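Local coordinates for protein acarbose Kinase Mak1 (Uncultured bacterium, PDB 6WB4) that probably phosphorylates the antidiabetic drug acarbose at the expense of ATP, as a carbohydrate kinase of the pfkB (ribokinase-like) family, at residues 25-30 with 77-82; 35-40 with 55-60; 109-114 with 133-138; 203-208 with 227-232. One frame throughout, in Å; residues are numbered along the deposited sequence.

Contact 1: 25-30 with 77-82; sequences DVLVVG and ASAMAD
Leu27 reaches across to the neighbouring strand and lays its CD1 methyl over the backbone of Ala79 and against two alanine methyls: Leu27 CD1 lies 3.9 Å from Ala79 CB and 4.3 Å from Ala81 CB. With CG anti to the backbone N (chi1 175°) and the branch turned at chi2, CD1 is the branch that leans toward 77-82. Val29 stands on this same face, where Leu27 and Val29 also touch strand 152-157. On the other face Val28 meets the selenomethionine Met80. The Met80 chain leaves anti to its own N, then bends at chi2 and chi3, which brings CE to 3.6 Å from Val28 CG1, the two side chains crossing obliquely; Val28 is covered there by helix 65-73. These are neighbouring parallel strands in the central sheet of the ribokinase-like alpha/beta fold, with strand 24-29 between 78-84 and 152-157, the short segments making an angle of 24°. The backbone ladder runs through Val26 O, Ala79 O and Val28 O to the bond from Gly30 N to Ala81 O (2.9 Å). At its start Ala77 O accepts from both Asp25 N and Val26 N, and Ala77 N returns a bond to Asp25 OD2 (3.2 Å), meeting it on the anti side of the carboxylate. At the far end the Asp82 carboxylate lies beside Gly30, which has a positive phi just after the strand; OD2 accepts from Val32 N while OD1 forms a salt bridge with Arg114. Ser78 OG, on the Val28 face, is bonded to Ala68 O of helix 65-73.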
loop_
_atom_site.group_PDB
_atom_site.type_symbol
_atom_site.label_atom_id
_atom_site.label_comp_id
_atom_site.label_asym_id
_atom_site.label_seq_id
_atom_site.Cartn_x
_atom_site.Cartn_y
_atom_site.Cartn_z
ATOM N N ASP B 25 -12.264 27.649 14.541
ATOM C CA ASP B 25 -12.321 27.266 15.941
ATOM C C ASP B 25 -11.109 26.420 16.295
ATOM O O ASP B 25 -10.462 26.626 17.327
ATOM C CB ASP B 25 -13.616 26.521 16.236
ATOM C CG ASP B 25 -14.832 27.410 16.078
ATOM O OD1 ASP B 25 -14.871 28.469 16.744
ATOM O OD2 ASP B 25 -15.729 27.065 15.275
ATOM N N VAL B 26 -10.805 25.449 15.445
ATOM C CA VAL B 26 -9.653 24.609 15.697
ATOM C C VAL B 26 -8.755 24.476 14.472
ATOM O O VAL B 26 -9.178 24.004 13.409
ATOM C CB VAL B 26 -10.079 23.216 16.152
ATOM C CG1 VAL B 26 -8.865 22.315 16.267
ATOM C CG2 VAL B 26 -10.815 23.301 17.474
ATOM N N LEU B 27 -7.510 24.908 14.623
ATOM C CA LEU B 27 -6.501 24.620 13.622
ATOM C C LEU B 27 -5.731 23.374 14.047
ATOM O O LEU B 27 -5.281 23.279 15.186
ATOM C CB LEU B 27 -5.569 25.810 13.435
ATOM C CG LEU B 27 -4.383 25.605 12.493
ATOM C CD1 LEU B 27 -4.826 25.246 11.075
ATOM C CD2 LEU B 27 -3.552 26.869 12.482
ATOM N N VAL B 28 -5.617 22.406 13.141
ATOM C CA VAL B 28 -4.802 21.217 13.378
ATOM C C VAL B 28 -3.480 21.399 12.647
ATOM O O VAL B 28 -3.461 21.777 11.477
ATOM C CB VAL B 28 -5.494 19.926 12.892
ATOM C CG1 VAL B 28 -4.628 18.695 13.224
ATOM C CG2 VAL B 28 -6.866 19.788 13.532
ATOM N N VAL B 29 -2.374 21.134 13.329
ATOM C CA VAL B 29 -1.065 21.333 12.724
ATOM C C VAL B 29 -0.297 20.027 12.550
ATOM O O VAL B 29 0.119 19.418 13.531
ATOM C CB VAL B 29 -0.201 22.292 13.575
ATOM C CG1 VAL B 29 1.194 22.408 12.989
ATOM C CG2 VAL B 29 -0.835 23.652 13.645
ATOM N N GLY B 30 -0.120 19.602 11.302
ATOM C CA GLY B 30 0.685 18.436 11.001
ATOM C C GLY B 30 0.003 17.089 11.136
ATOM O O GLY B 30 -1.087 16.983 11.700
ATOM N N ALA B 77 -15.752 25.089 12.795
ATOM C CA ALA B 77 -14.831 25.311 11.694
ATOM C C ALA B 77 -13.424 24.819 12.036
ATOM O O ALA B 77 -12.733 25.422 12.862
ATOM C CB ALA B 77 -14.800 26.801 11.328
ATOM N N SER B 78 -12.999 23.729 11.408
ATOM C CA SER B 78 -11.640 23.239 11.595
ATOM C C SER B 78 -10.804 23.598 10.376
ATOM O O SER B 78 -11.347 23.966 9.334
ATOM C CB SER B 78 -11.618 21.729 11.818
ATOM O OG SER B 78 -12.094 21.036 10.676
ATOM N N ALA B 79 -9.485 23.504 10.515
ATOM C CA ALA B 79 -8.566 23.755 9.408
ATOM C C ALA B 79 -7.279 22.976 9.610
ATOM O O ALA B 79 -6.942 22.605 10.734
ATOM C CB ALA B 79 -8.272 25.238 9.274
HETATM N N MSE B 80 -6.556 22.736 8.522
HETATM C CA MSE B 80 -5.307 21.969 8.579
HETATM C C MSE B 80 -4.141 22.750 7.968
HETATM O O MSE B 80 -4.275 23.382 6.917
HETATM C CB MSE B 80 -5.468 20.609 7.860
HETATM C CG MSE B 80 -4.163 19.828 7.662
HETATM SE SE MSE B 80 -3.490 18.940 9.294
HETATM C CE MSE B 80 -5.084 17.893 9.701
ATOM N N ALA B 81 -3.002 22.711 8.644
ATOM C CA ALA B 81 -1.752 23.229 8.098
ATOM C C ALA B 81 -0.726 22.114 8.154
ATOM O O ALA B 81 -0.511 21.524 9.217
ATOM C CB ALA B 81 -1.257 24.471 8.890
ATOM N N ASP B 82 -0.079 21.826 7.031
ATOM C CA ASP B 82 0.820 20.685 6.999
ATOM C C ASP B 82 1.735 20.639 5.779
ATOM O O ASP B 82 1.605 21.434 4.864
ATOM C CB ASP B 82 -0.006 19.404 7.089
ATOM C CG ASP B 82 0.791 18.233 7.609
ATOM O OD1 ASP B 82 2.038 18.337 7.649
ATOM O OD2 ASP B 82 0.165 17.228 8.006
#

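Contact 2: 35-40 with 55-60; sequences DHIVRV and PIVTVV
Backbone bonds join Asp35 to Val59 in a hydrogen-bonded antiparallel pair: Val59 N donates to Asp35 O at 2.8 Å, whereas the return contact from Asp35 N to Val59 O is modelled too short to be trusted. Two residues on, Ile37 N donates to Val57 O (2.9 Å). The side-chain polar contact belongs to the non-hydrogen-bonded pair His36 and Thr58, which lie side by side; His36 ND1 gives a weak, bent bond to Thr58 OG1 at 3.1 Å, oblique to the ring. Strand 57-60 edges the small four-stranded sheet that stands apart from the central sheet, consistent with the lid of ribokinase-like enzymes, and 34-39 continues it toward 115-120. A neighbouring subunit packs on this sheet: His36 meets His36 of the second subunit ring to ring, and Ile56 N bonds Asp131 of that subunit. Apolar contacts divide between the two faces. On the face of Asp35, Ile37 CD1 meets Val59 CG2 at 3.7 Å; Ile37 CG1 lies anti to the carbonyl carbon (chi1 -56°), which sends CD1 toward Val59, while Ile37 CB faces Val57 CG2. On the subunit side, Val38 CG2 lies alongside Ile56 CG2 at 4.0 Å.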
loop_
_atom_site.group_PDB
_atom_site.type_symbol
_atom_site.label_atom_id
_atom_site.label_comp_id
_atom_site.label_asym_id
_atom_site.label_seq_id
_atom_site.Cartn_x
_atom_site.Cartn_y
_atom_site.Cartn_z
ATOM N N ASP B 35 -2.962 6.379 3.652
ATOM C CA ASP B 35 -2.919 4.987 4.048
ATOM C C ASP B 35 -3.268 4.060 2.889
ATOM O O ASP B 35 -4.207 4.323 2.132
ATOM C CB ASP B 35 -3.865 4.738 5.223
ATOM C CG ASP B 35 -3.325 5.273 6.530
ATOM O OD1 ASP B 35 -2.110 5.562 6.608
ATOM O OD2 ASP B 35 -4.113 5.375 7.496
ATOM N N HIS B 36 -2.469 3.007 2.733
ATOM C CA HIS B 36 -2.805 1.894 1.848
ATOM C C HIS B 36 -3.240 0.748 2.762
ATOM O O HIS B 36 -2.433 0.223 3.531
ATOM C CB HIS B 36 -1.617 1.484 0.966
ATOM C CG HIS B 36 -1.083 2.586 0.101
ATOM N ND1 HIS B 36 -1.610 2.883 -1.139
ATOM C CD2 HIS B 36 -0.056 3.450 0.290
ATOM C CE1 HIS B 36 -0.938 3.890 -1.671
ATOM N NE2 HIS B 36 0.010 4.253 -0.824
ATOM N N ILE B 37 -4.523 0.398 2.727
ATOM C CA ILE B 37 -5.056 -0.543 3.707
ATOM C C ILE B 37 -5.187 -1.951 3.128
ATOM O O ILE B 37 -5.910 -2.170 2.156
ATOM C CB ILE B 37 -6.429 -0.073 4.247
ATOM C CG1 ILE B 37 -6.316 1.338 4.836
ATOM C CG2 ILE B 37 -6.938 -1.041 5.306
ATOM C CD1 ILE B 37 -7.642 2.043 4.994
ATOM N N VAL B 38 -4.503 -2.910 3.744
ATOM C CA VAL B 38 -4.526 -4.275 3.239
ATOM C C VAL B 38 -5.199 -5.226 4.225
ATOM O O VAL B 38 -4.750 -5.380 5.359
ATOM C CB VAL B 38 -3.103 -4.788 2.938
ATOM C CG1 VAL B 38 -3.173 -6.000 2.033
ATOM C CG2 VAL B 38 -2.275 -3.701 2.274
ATOM N N ARG B 39 -6.268 -5.875 3.776
ATOM C CA ARG B 39 -6.992 -6.831 4.606
ATOM C C ARG B 39 -6.350 -8.221 4.502
ATOM O O ARG B 39 -6.311 -8.815 3.422
ATOM C CB ARG B 39 -8.463 -6.847 4.177
ATOM C CG ARG B 39 -9.006 -5.427 4.009
ATOM C CD ARG B 39 -10.321 -5.316 3.236
ATOM N NE ARG B 39 -11.487 -5.817 3.957
ATOM C CZ ARG B 39 -12.712 -5.870 3.437
ATOM N NH1 ARG B 39 -12.921 -5.450 2.197
ATOM N NH2 ARG B 39 -13.730 -6.334 4.154
ATOM N N VAL B 40 -5.835 -8.732 5.620
ATOM C CA VAL B 40 -5.107 -10.007 5.613
ATOM C C VAL B 40 -5.763 -11.105 6.445
ATOM O O VAL B 40 -6.563 -10.826 7.338
ATOM C CB VAL B 40 -3.649 -9.840 6.113
ATOM C CG1 VAL B 40 -2.904 -8.819 5.268
ATOM C CG2 VAL B 40 -3.610 -9.472 7.601
ATOM N N PRO B 55 -9.556 -6.160 -2.435
ATOM C CA PRO B 55 -9.031 -4.907 -2.985
ATOM C C PRO B 55 -8.417 -3.978 -1.945
ATOM O O PRO B 55 -8.998 -3.702 -0.894
ATOM C CB PRO B 55 -10.257 -4.267 -3.639
ATOM C CG PRO B 55 -11.415 -5.087 -3.219
ATOM C CD PRO B 55 -10.908 -6.430 -2.930
ATOM N N ILE B 56 -7.216 -3.515 -2.266
ATOM C CA ILE B 56 -6.462 -2.611 -1.416
ATOM C C ILE B 56 -6.873 -1.162 -1.637
ATOM O O ILE B 56 -6.622 -0.587 -2.697
ATOM C CB ILE B 56 -4.964 -2.740 -1.678
ATOM C CG1 ILE B 56 -4.525 -4.197 -1.518
ATOM C CG2 ILE B 56 -4.198 -1.828 -0.751
ATOM C CD1 ILE B 56 -3.112 -4.470 -1.969
ATOM N N VAL B 57 -7.506 -0.573 -0.630
ATOM C CA VAL B 57 -8.001 0.790 -0.758
ATOM C C VAL B 57 -6.996 1.830 -0.244
ATOM O O VAL B 57 -6.348 1.647 0.791
ATOM C CB VAL B 57 -9.354 0.940 -0.039
ATOM C CG1 VAL B 57 -10.470 0.403 -0.927
ATOM C CG2 VAL B 57 -9.342 0.197 1.280
ATOM N N THR B 58 -6.842 2.902 -1.011
ATOM C CA THR B 58 -6.005 4.026 -0.618
ATOM C C THR B 58 -6.835 5.168 -0.041
ATOM O O THR B 58 -7.695 5.706 -0.726
ATOM C CB THR B 58 -5.199 4.572 -1.809
ATOM O OG1 THR B 58 -4.376 3.533 -2.354
ATOM C CG2 THR B 58 -4.324 5.722 -1.367
ATOM N N VAL B 59 -6.574 5.537 1.214
ATOM C CA VAL B 59 -7.244 6.678 1.849
ATOM C C VAL B 59 -6.293 7.581 2.641
ATOM O O VAL B 59 -5.146 7.220 2.910
ATOM C CB VAL B 59 -8.380 6.234 2.805
ATOM C CG1 VAL B 59 -9.337 5.277 2.117
ATOM C CG2 VAL B 59 -7.816 5.644 4.079
ATOM N N VAL B 60 -6.797 8.746 3.034
ATOM C CA VAL B 60 -6.073 9.643 3.921
ATOM C C VAL B 60 -6.073 9.021 5.301
ATOM O O VAL B 60 -7.085 8.485 5.734
ATOM C CB VAL B 60 -6.728 11.063 3.966
ATOM C CG1 VAL B 60 -5.899 12.044 4.786
ATOM C CG2 VAL B 60 -6.972 11.578 2.570
#

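Contact 3: 109-114 with 133-138; sequences HISGTR and RHPFEF. With GLC (alpha-D-glucopyranose), chain D.
His134 reaches into the 109-114 loop, where Ser111, Gly112 and Arg114 meet its ring. Its CB leads to a CG placed beside the backbone N (chi1 -48°), which carries the ring in toward the loop. CG is 4.1 Å from Ser111 OG, and CD2 comes to 3.4 Å of that hydroxyl at the ring edge. At the tip NE2 gives Gly112 O a weak bond of 2.7 Å, in the ring plane but bent at the hydrogen (126°). On the other flank CE1 sits 3.7 Å above one face of the Arg114 guanidinium, offset toward its rim, and ND1 is 3.7 Å from Arg114 NE, the two planes 62° apart. Arg133 grips the loop beside it: NH1, in its guanidinium plane, donates to Ser111 O at 2.8 Å, while NE pairs with Asp131. His109 turns a ring edge to the face of Phe138 in a T-shaped stack with centroids 4.8 Å apart, and His109 CE1 touches Pro135 CD. Phe136 lines the glycan pocket, its ring edge toward the glucose O5. The two loops follow strands 104-108 and 126-131; His109, His134 and Phe138 rest on Val83 of strand 78-84, Thr113 packs on helix 88-100, and Arg114 NH1 is hydrogen-bonded to Val32 O.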
loop_
_atom_site.group_PDB
_atom_site.type_symbol
_atom_site.label_atom_id
_atom_site.label_comp_id
_atom_site.label_asym_id
_atom_site.label_seq_id
_atom_site.Cartn_x
_atom_site.Cartn_y
_atom_site.Cartn_z
ATOM N N HIS B 109 7.267 19.133 -0.070
ATOM C CA HIS B 109 8.670 18.760 0.041
ATOM C C HIS B 109 8.998 17.638 -0.941
ATOM O O HIS B 109 8.162 16.770 -1.201
ATOM C CB HIS B 109 9.008 18.326 1.467
ATOM C CG HIS B 109 10.476 18.152 1.706
ATOM N ND1 HIS B 109 11.121 16.948 1.510
ATOM C CD2 HIS B 109 11.426 19.022 2.127
ATOM C CE1 HIS B 109 12.403 17.084 1.797
ATOM N NE2 HIS B 109 12.614 18.334 2.174
ATOM N N ILE B 110 10.218 17.671 -1.475
ATOM C CA ILE B 110 10.653 16.744 -2.517
ATOM C C ILE B 110 10.533 15.271 -2.112
ATOM O O ILE B 110 10.245 14.409 -2.948
ATOM C CB ILE B 110 12.103 17.031 -2.945
ATOM C CG1 ILE B 110 13.011 17.140 -1.720
ATOM C CG2 ILE B 110 12.169 18.315 -3.760
ATOM C CD1 ILE B 110 14.485 17.086 -2.065
ATOM N N SER B 111 10.733 14.993 -0.826
ATOM C CA SER B 111 10.670 13.630 -0.307
ATOM C C SER B 111 9.253 13.062 -0.441
ATOM O O SER B 111 9.046 11.854 -0.302
ATOM C CB SER B 111 11.134 13.578 1.152
ATOM O OG SER B 111 10.560 14.626 1.916
ATOM N N GLY B 112 8.285 13.940 -0.701
ATOM C CA GLY B 112 6.915 13.517 -0.929
ATOM C C GLY B 112 6.008 13.403 0.281
ATOM O O GLY B 112 6.394 13.701 1.407
ATOM N N THR B 113 4.765 13.021 0.016
ATOM C CA THR B 113 3.735 12.864 1.033
ATOM C C THR B 113 4.007 11.683 1.966
ATOM O O THR B 113 4.486 10.641 1.520
ATOM C CB THR B 113 2.373 12.670 0.361
ATOM O OG1 THR B 113 2.117 13.780 -0.505
ATOM C CG2 THR B 113 1.264 12.531 1.393
ATOM N N ARG B 114 3.700 11.846 3.253
ATOM C CA ARG B 114 3.785 10.751 4.211
ATOM C C ARG B 114 2.819 9.657 3.810
ATOM O O ARG B 114 1.680 9.938 3.451
ATOM C CB ARG B 114 3.461 11.218 5.633
ATOM C CG ARG B 114 4.238 12.403 6.126
ATOM C CD ARG B 114 3.814 12.742 7.555
ATOM N NE ARG B 114 4.278 14.065 7.982
ATOM C CZ ARG B 114 3.581 15.189 7.850
ATOM N NH1 ARG B 114 2.374 15.171 7.294
ATOM N NH2 ARG B 114 4.090 16.333 8.277
ATOM N N ARG B 133 8.875 9.812 5.230
ATOM C CA ARG B 133 9.435 10.503 4.057
ATOM C C ARG B 133 10.300 11.721 4.412
ATOM O O ARG B 133 11.474 11.771 4.046
ATOM C CB ARG B 133 8.318 10.941 3.083
ATOM C CG ARG B 133 7.752 9.836 2.198
ATOM C CD ARG B 133 8.853 9.157 1.392
ATOM N NE ARG B 133 8.371 8.060 0.548
ATOM C CZ ARG B 133 8.094 8.182 -0.747
ATOM N NH1 ARG B 133 8.249 9.349 -1.355
ATOM N NH2 ARG B 133 7.665 7.136 -1.437
ATOM N N HIS B 134 9.706 12.722 5.060
ATOM C CA HIS B 134 10.396 13.988 5.351
ATOM C C HIS B 134 11.616 13.826 6.284
ATOM O O HIS B 134 11.578 13.051 7.238
ATOM C CB HIS B 134 9.411 14.985 5.963
ATOM C CG HIS B 134 8.117 15.092 5.213
ATOM N ND1 HIS B 134 6.950 15.519 5.808
ATOM C CD2 HIS B 134 7.802 14.805 3.929
ATOM C CE1 HIS B 134 5.969 15.487 4.924
ATOM N NE2 HIS B 134 6.459 15.061 3.774
ATOM N N PRO B 135 12.685 14.601 6.031
ATOM C CA PRO B 135 13.872 14.610 6.895
ATOM C C PRO B 135 13.532 14.940 8.348
ATOM O O PRO B 135 12.762 15.869 8.592
ATOM C CB PRO B 135 14.741 15.718 6.288
ATOM C CG PRO B 135 14.291 15.828 4.877
ATOM C CD PRO B 135 12.827 15.532 4.894
ATOM N N PHE B 136 14.094 14.180 9.288
ATOM C CA PHE B 136 13.832 14.384 10.710
ATOM C C PHE B 136 14.027 15.840 11.151
ATOM O O PHE B 136 13.226 16.378 11.912
ATOM C CB PHE B 136 14.732 13.477 11.555
ATOM C CG PHE B 136 14.439 13.551 13.023
ATOM C CD1 PHE B 136 13.417 12.794 13.576
ATOM C CD2 PHE B 136 15.150 14.413 13.843
ATOM C CE1 PHE B 136 13.130 12.874 14.927
ATOM C CE2 PHE B 136 14.867 14.504 15.196
ATOM C CZ PHE B 136 13.856 13.733 15.740
ATOM N N GLU B 137 15.101 16.468 10.687
ATOM C CA GLU B 137 15.440 17.823 11.116
ATOM C C GLU B 137 14.796 18.896 10.229
ATOM O O GLU B 137 15.191 20.062 10.277
ATOM C CB GLU B 137 16.964 18.014 11.132
ATOM C CG GLU B 137 17.712 17.253 12.228
ATOM C CD GLU B 137 17.373 17.711 13.637
ATOM O OE1 GLU B 137 16.865 18.840 13.813
ATOM O OE2 GLU B 137 17.626 16.932 14.580
ATOM N N PHE B 138 13.818 18.507 9.417
ATOM C CA PHE B 138 13.122 19.457 8.542
ATOM C C PHE B 138 12.127 20.359 9.265
ATOM O O PHE B 138 11.397 19.914 10.150
ATOM C CB PHE B 138 12.377 18.725 7.425
ATOM C CG PHE B 138 11.527 19.631 6.566
ATOM C CD1 PHE B 138 12.116 20.528 5.686
ATOM C CD2 PHE B 138 10.141 19.599 6.652
ATOM C CE1 PHE B 138 11.340 21.375 4.894
ATOM C CE2 PHE B 138 9.356 20.445 5.868
ATOM C CZ PHE B 138 9.959 21.334 4.987
HETATM C C1 GLC D . 13.361 9.298 14.400
HETATM C C2 GLC D . 13.091 8.524 15.700
HETATM C C3 GLC D . 11.902 9.045 16.522
HETATM C C4 GLC D . 10.788 9.668 15.675
HETATM C C5 GLC D . 10.947 9.269 14.213
HETATM C C6 GLC D . 9.791 9.766 13.343
HETATM O O1 GLC D . 14.025 8.425 13.478
HETATM O O2 GLC D . 12.916 7.127 15.415
HETATM O O3 GLC D . 12.374 9.988 17.496
HETATM O O4 GLC D . 9.515 9.244 16.168
HETATM O O5 GLC D . 12.185 9.820 13.765
HETATM O O6 GLC D . 9.645 11.190 13.440
#

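Contact 4: 203-208 with 227-232; sequences VSAAAL and VVVMAG. With ATP (adenosine-5'-triphosphate), chain H.
Val203 N donates to Val228 O at 2.9 Å, Met230 N returns the bond to Val203 O at 3.0 Å, and Ala205 N continues the ladder to Met230 O at 2.9 Å, so the parallel pairing runs past the end of strand 200-204. Within this ladder Ser204 OG, anti to its own N (chi1 178°), accepts from Ala206 N in an ST turn that starts the loop after the strand. Packing lies outside the ladder. Val203 and Val229 point the same way, with Val203 CG1 4.0 Å from Val229 CG2 and also near Val227 CG1. Val229 CG1 is touched by Ala205 CB at 3.8 Å and, crossing it, by Leu208 CD2. On the other face the selenomethionine Met230 bends at chi3 so that CE returns over the Val203 backbone, while CG lies 3.3 Å from O3' of the ATP ribose; Phe269 of helix 265-280 also touches this side chain. The strands and helix 211-221 make a beta-alpha-beta unit whose strand ends line the nucleotide site. Ser204 OG is 3.5 Å from ATP O2B and Met230 packs on the ribose, while Gly232, at positive phi, bears no side chain, consistent with the alpha-phosphate lying close by.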
loop_
_atom_site.group_PDB
_atom_site.type_symbol
_atom_site.label_atom_id
_atom_site.label_comp_id
_atom_site.label_asym_id
_atom_site.label_seq_id
_atom_site.Cartn_x
_atom_site.Cartn_y
_atom_site.Cartn_z
ATOM N N VAL B 203 -3.075 11.725 26.242
ATOM C CA VAL B 203 -2.089 10.662 26.104
ATOM C C VAL B 203 -2.734 9.290 26.282
ATOM O O VAL B 203 -3.707 9.141 27.025
ATOM C CB VAL B 203 -0.931 10.838 27.114
ATOM C CG1 VAL B 203 -1.461 10.799 28.543
ATOM C CG2 VAL B 203 0.164 9.783 26.888
ATOM N N SER B 204 -2.202 8.306 25.563
ATOM C CA SER B 204 -2.646 6.923 25.668
ATOM C C SER B 204 -2.097 6.272 26.919
ATOM O O SER B 204 -0.996 6.602 27.360
ATOM C CB SER B 204 -2.212 6.126 24.440
ATOM O OG SER B 204 -2.595 4.768 24.561
ATOM N N ALA B 205 -2.870 5.367 27.507
ATOM C CA ALA B 205 -2.388 4.599 28.657
ATOM C C ALA B 205 -1.465 3.463 28.226
ATOM O O ALA B 205 -0.646 2.990 29.011
ATOM C CB ALA B 205 -3.551 4.049 29.454
ATOM N N ALA B 206 -1.605 3.053 26.967
ATOM C CA ALA B 206 -1.005 1.828 26.431
ATOM C C ALA B 206 0.455 1.573 26.810
ATOM O O ALA B 206 0.826 0.437 27.108
ATOM C CB ALA B 206 -1.140 1.830 24.909
ATOM N N ALA B 207 1.269 2.624 26.828
ATOM C CA ALA B 207 2.701 2.467 27.063
ATOM C C ALA B 207 3.150 3.209 28.317
ATOM O O ALA B 207 4.334 3.489 28.494
ATOM C CB ALA B 207 3.489 2.946 25.854
ATOM N N LEU B 208 2.194 3.529 29.179
ATOM C CA LEU B 208 2.435 4.415 30.307
ATOM C C LEU B 208 2.856 3.666 31.559
ATOM O O LEU B 208 2.034 3.074 32.251
ATOM C CB LEU B 208 1.180 5.252 30.571
ATOM C CG LEU B 208 1.327 6.744 30.889
ATOM C CD1 LEU B 208 2.336 7.440 29.998
ATOM C CD2 LEU B 208 -0.036 7.376 30.703
ATOM N N VAL B 227 -4.610 16.708 32.361
ATOM C CA VAL B 227 -4.075 15.645 31.520
ATOM C C VAL B 227 -5.126 14.565 31.343
ATOM O O VAL B 227 -5.631 14.010 32.316
ATOM C CB VAL B 227 -2.794 15.014 32.110
ATOM C CG1 VAL B 227 -2.374 13.806 31.287
ATOM C CG2 VAL B 227 -1.666 16.032 32.166
ATOM N N VAL B 228 -5.474 14.284 30.098
ATOM C CA VAL B 228 -6.448 13.246 29.820
ATOM C C VAL B 228 -5.779 11.958 29.376
ATOM O O VAL B 228 -5.148 11.903 28.315
ATOM C CB VAL B 228 -7.443 13.687 28.741
ATOM C CG1 VAL B 228 -8.465 12.583 28.491
ATOM C CG2 VAL B 228 -8.128 14.984 29.159
ATOM N N VAL B 229 -5.923 10.919 30.194
ATOM C CA VAL B 229 -5.390 9.610 29.856
ATOM C C VAL B 229 -6.499 8.739 29.319
ATOM O O VAL B 229 -7.493 8.494 29.997
ATOM C CB VAL B 229 -4.735 8.922 31.065
ATOM C CG1 VAL B 229 -4.103 7.609 30.638
ATOM C CG2 VAL B 229 -3.689 9.844 31.690
HETATM N N MSE B 230 -6.330 8.280 28.089
HETATM C CA MSE B 230 -7.321 7.422 27.463
HETATM C C MSE B 230 -6.916 5.957 27.596
HETATM O O MSE B 230 -5.738 5.613 27.462
HETATM C CB MSE B 230 -7.510 7.831 26.004
HETATM C CG MSE B 230 -8.318 9.124 25.874
HETATM SE SE MSE B 230 -7.948 10.157 24.274
HETATM C CE MSE B 230 -6.020 10.315 24.488
ATOM N N ALA B 231 -7.895 5.103 27.887
ATOM C CA ALA B 231 -7.614 3.712 28.230
ATOM C C ALA B 231 -8.522 2.729 27.500
ATOM O O ALA B 231 -8.591 1.554 27.858
ATOM C CB ALA B 231 -7.734 3.519 29.719
ATOM N N GLY B 232 -9.216 3.219 26.481
ATOM C CA GLY B 232 -10.051 2.381 25.643
ATOM C C GLY B 232 -11.115 1.609 26.396
ATOM O O GLY B 232 -12.148 2.166 26.774
HETATM P PG ATP H . -5.150 6.158 18.522
HETATM O O1G ATP H . -5.493 4.846 17.853
HETATM O O2G ATP H . -3.748 6.235 19.081
HETATM O O3G ATP H . -5.582 7.380 17.747
HETATM P PB ATP H . -5.849 5.162 21.060
HETATM O O1B ATP H . -5.800 3.752 20.518
HETATM O O2B ATP H . -4.718 5.687 21.914
HETATM O O3B ATP H . -6.085 6.180 19.832
HETATM P PA ATP H . -7.632 4.376 23.096
HETATM O O1A ATP H . -6.678 4.627 24.242
HETATM O O2A ATP H . -7.804 2.972 22.563
HETATM O O3A ATP H . -7.224 5.346 21.876
HETATM O "O5'" ATP H . -9.086 4.957 23.492
HETATM C "C5'" ATP H . -9.350 6.360 23.406
HETATM C "C4'" ATP H . -10.734 6.725 23.949
HETATM O "O4'" ATP H . -11.769 6.268 23.071
HETATM C "C3'" ATP H . -11.014 6.128 25.319
HETATM O "O3'" ATP H . -10.820 7.094 26.352
HETATM C "C2'" ATP H . -12.466 5.697 25.274
HETATM O "O2'" ATP H . -13.303 6.646 25.945
HETATM C "C1'" ATP H . -12.817 5.622 23.799
HETATM N N9 ATP H . -12.791 4.178 23.479
HETATM C C8 ATP H . -11.787 3.529 22.855
HETATM N N7 ATP H . -12.058 2.205 22.730
HETATM C C5 ATP H . -13.262 1.994 23.295
HETATM C C6 ATP H . -14.144 0.827 23.505
HETATM N N6 ATP H . -13.776 -0.401 23.075
HETATM N N1 ATP H . -15.320 1.035 24.137
HETATM C C2 ATP H . -15.693 2.258 24.565
HETATM N N3 ATP H . -14.945 3.362 24.408
HETATM C C4 ATP H . -13.742 3.296 23.789
#

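Contacts 1 and 4 belong to the same central sheet, on opposite sides of the chain's centre, with centres 23 Å apart and nearest atoms about 14 Å apart. Contact 2 is nested within the loop that contact 1 closes and lies in the smaller sheet at the subunit interface; its Asp35 side chain is about 3 Å from a bound calcium ion. Contacts 1 and 3 touch directly through the salt bridge of Asp82 OD1 with Arg114 NH2 (2.9 Å). Contact 3 contributes Phe136 to the glycan pocket, whereas contact 4 supplies part of the ATP pocket, their nearest atoms about 18 Å apart.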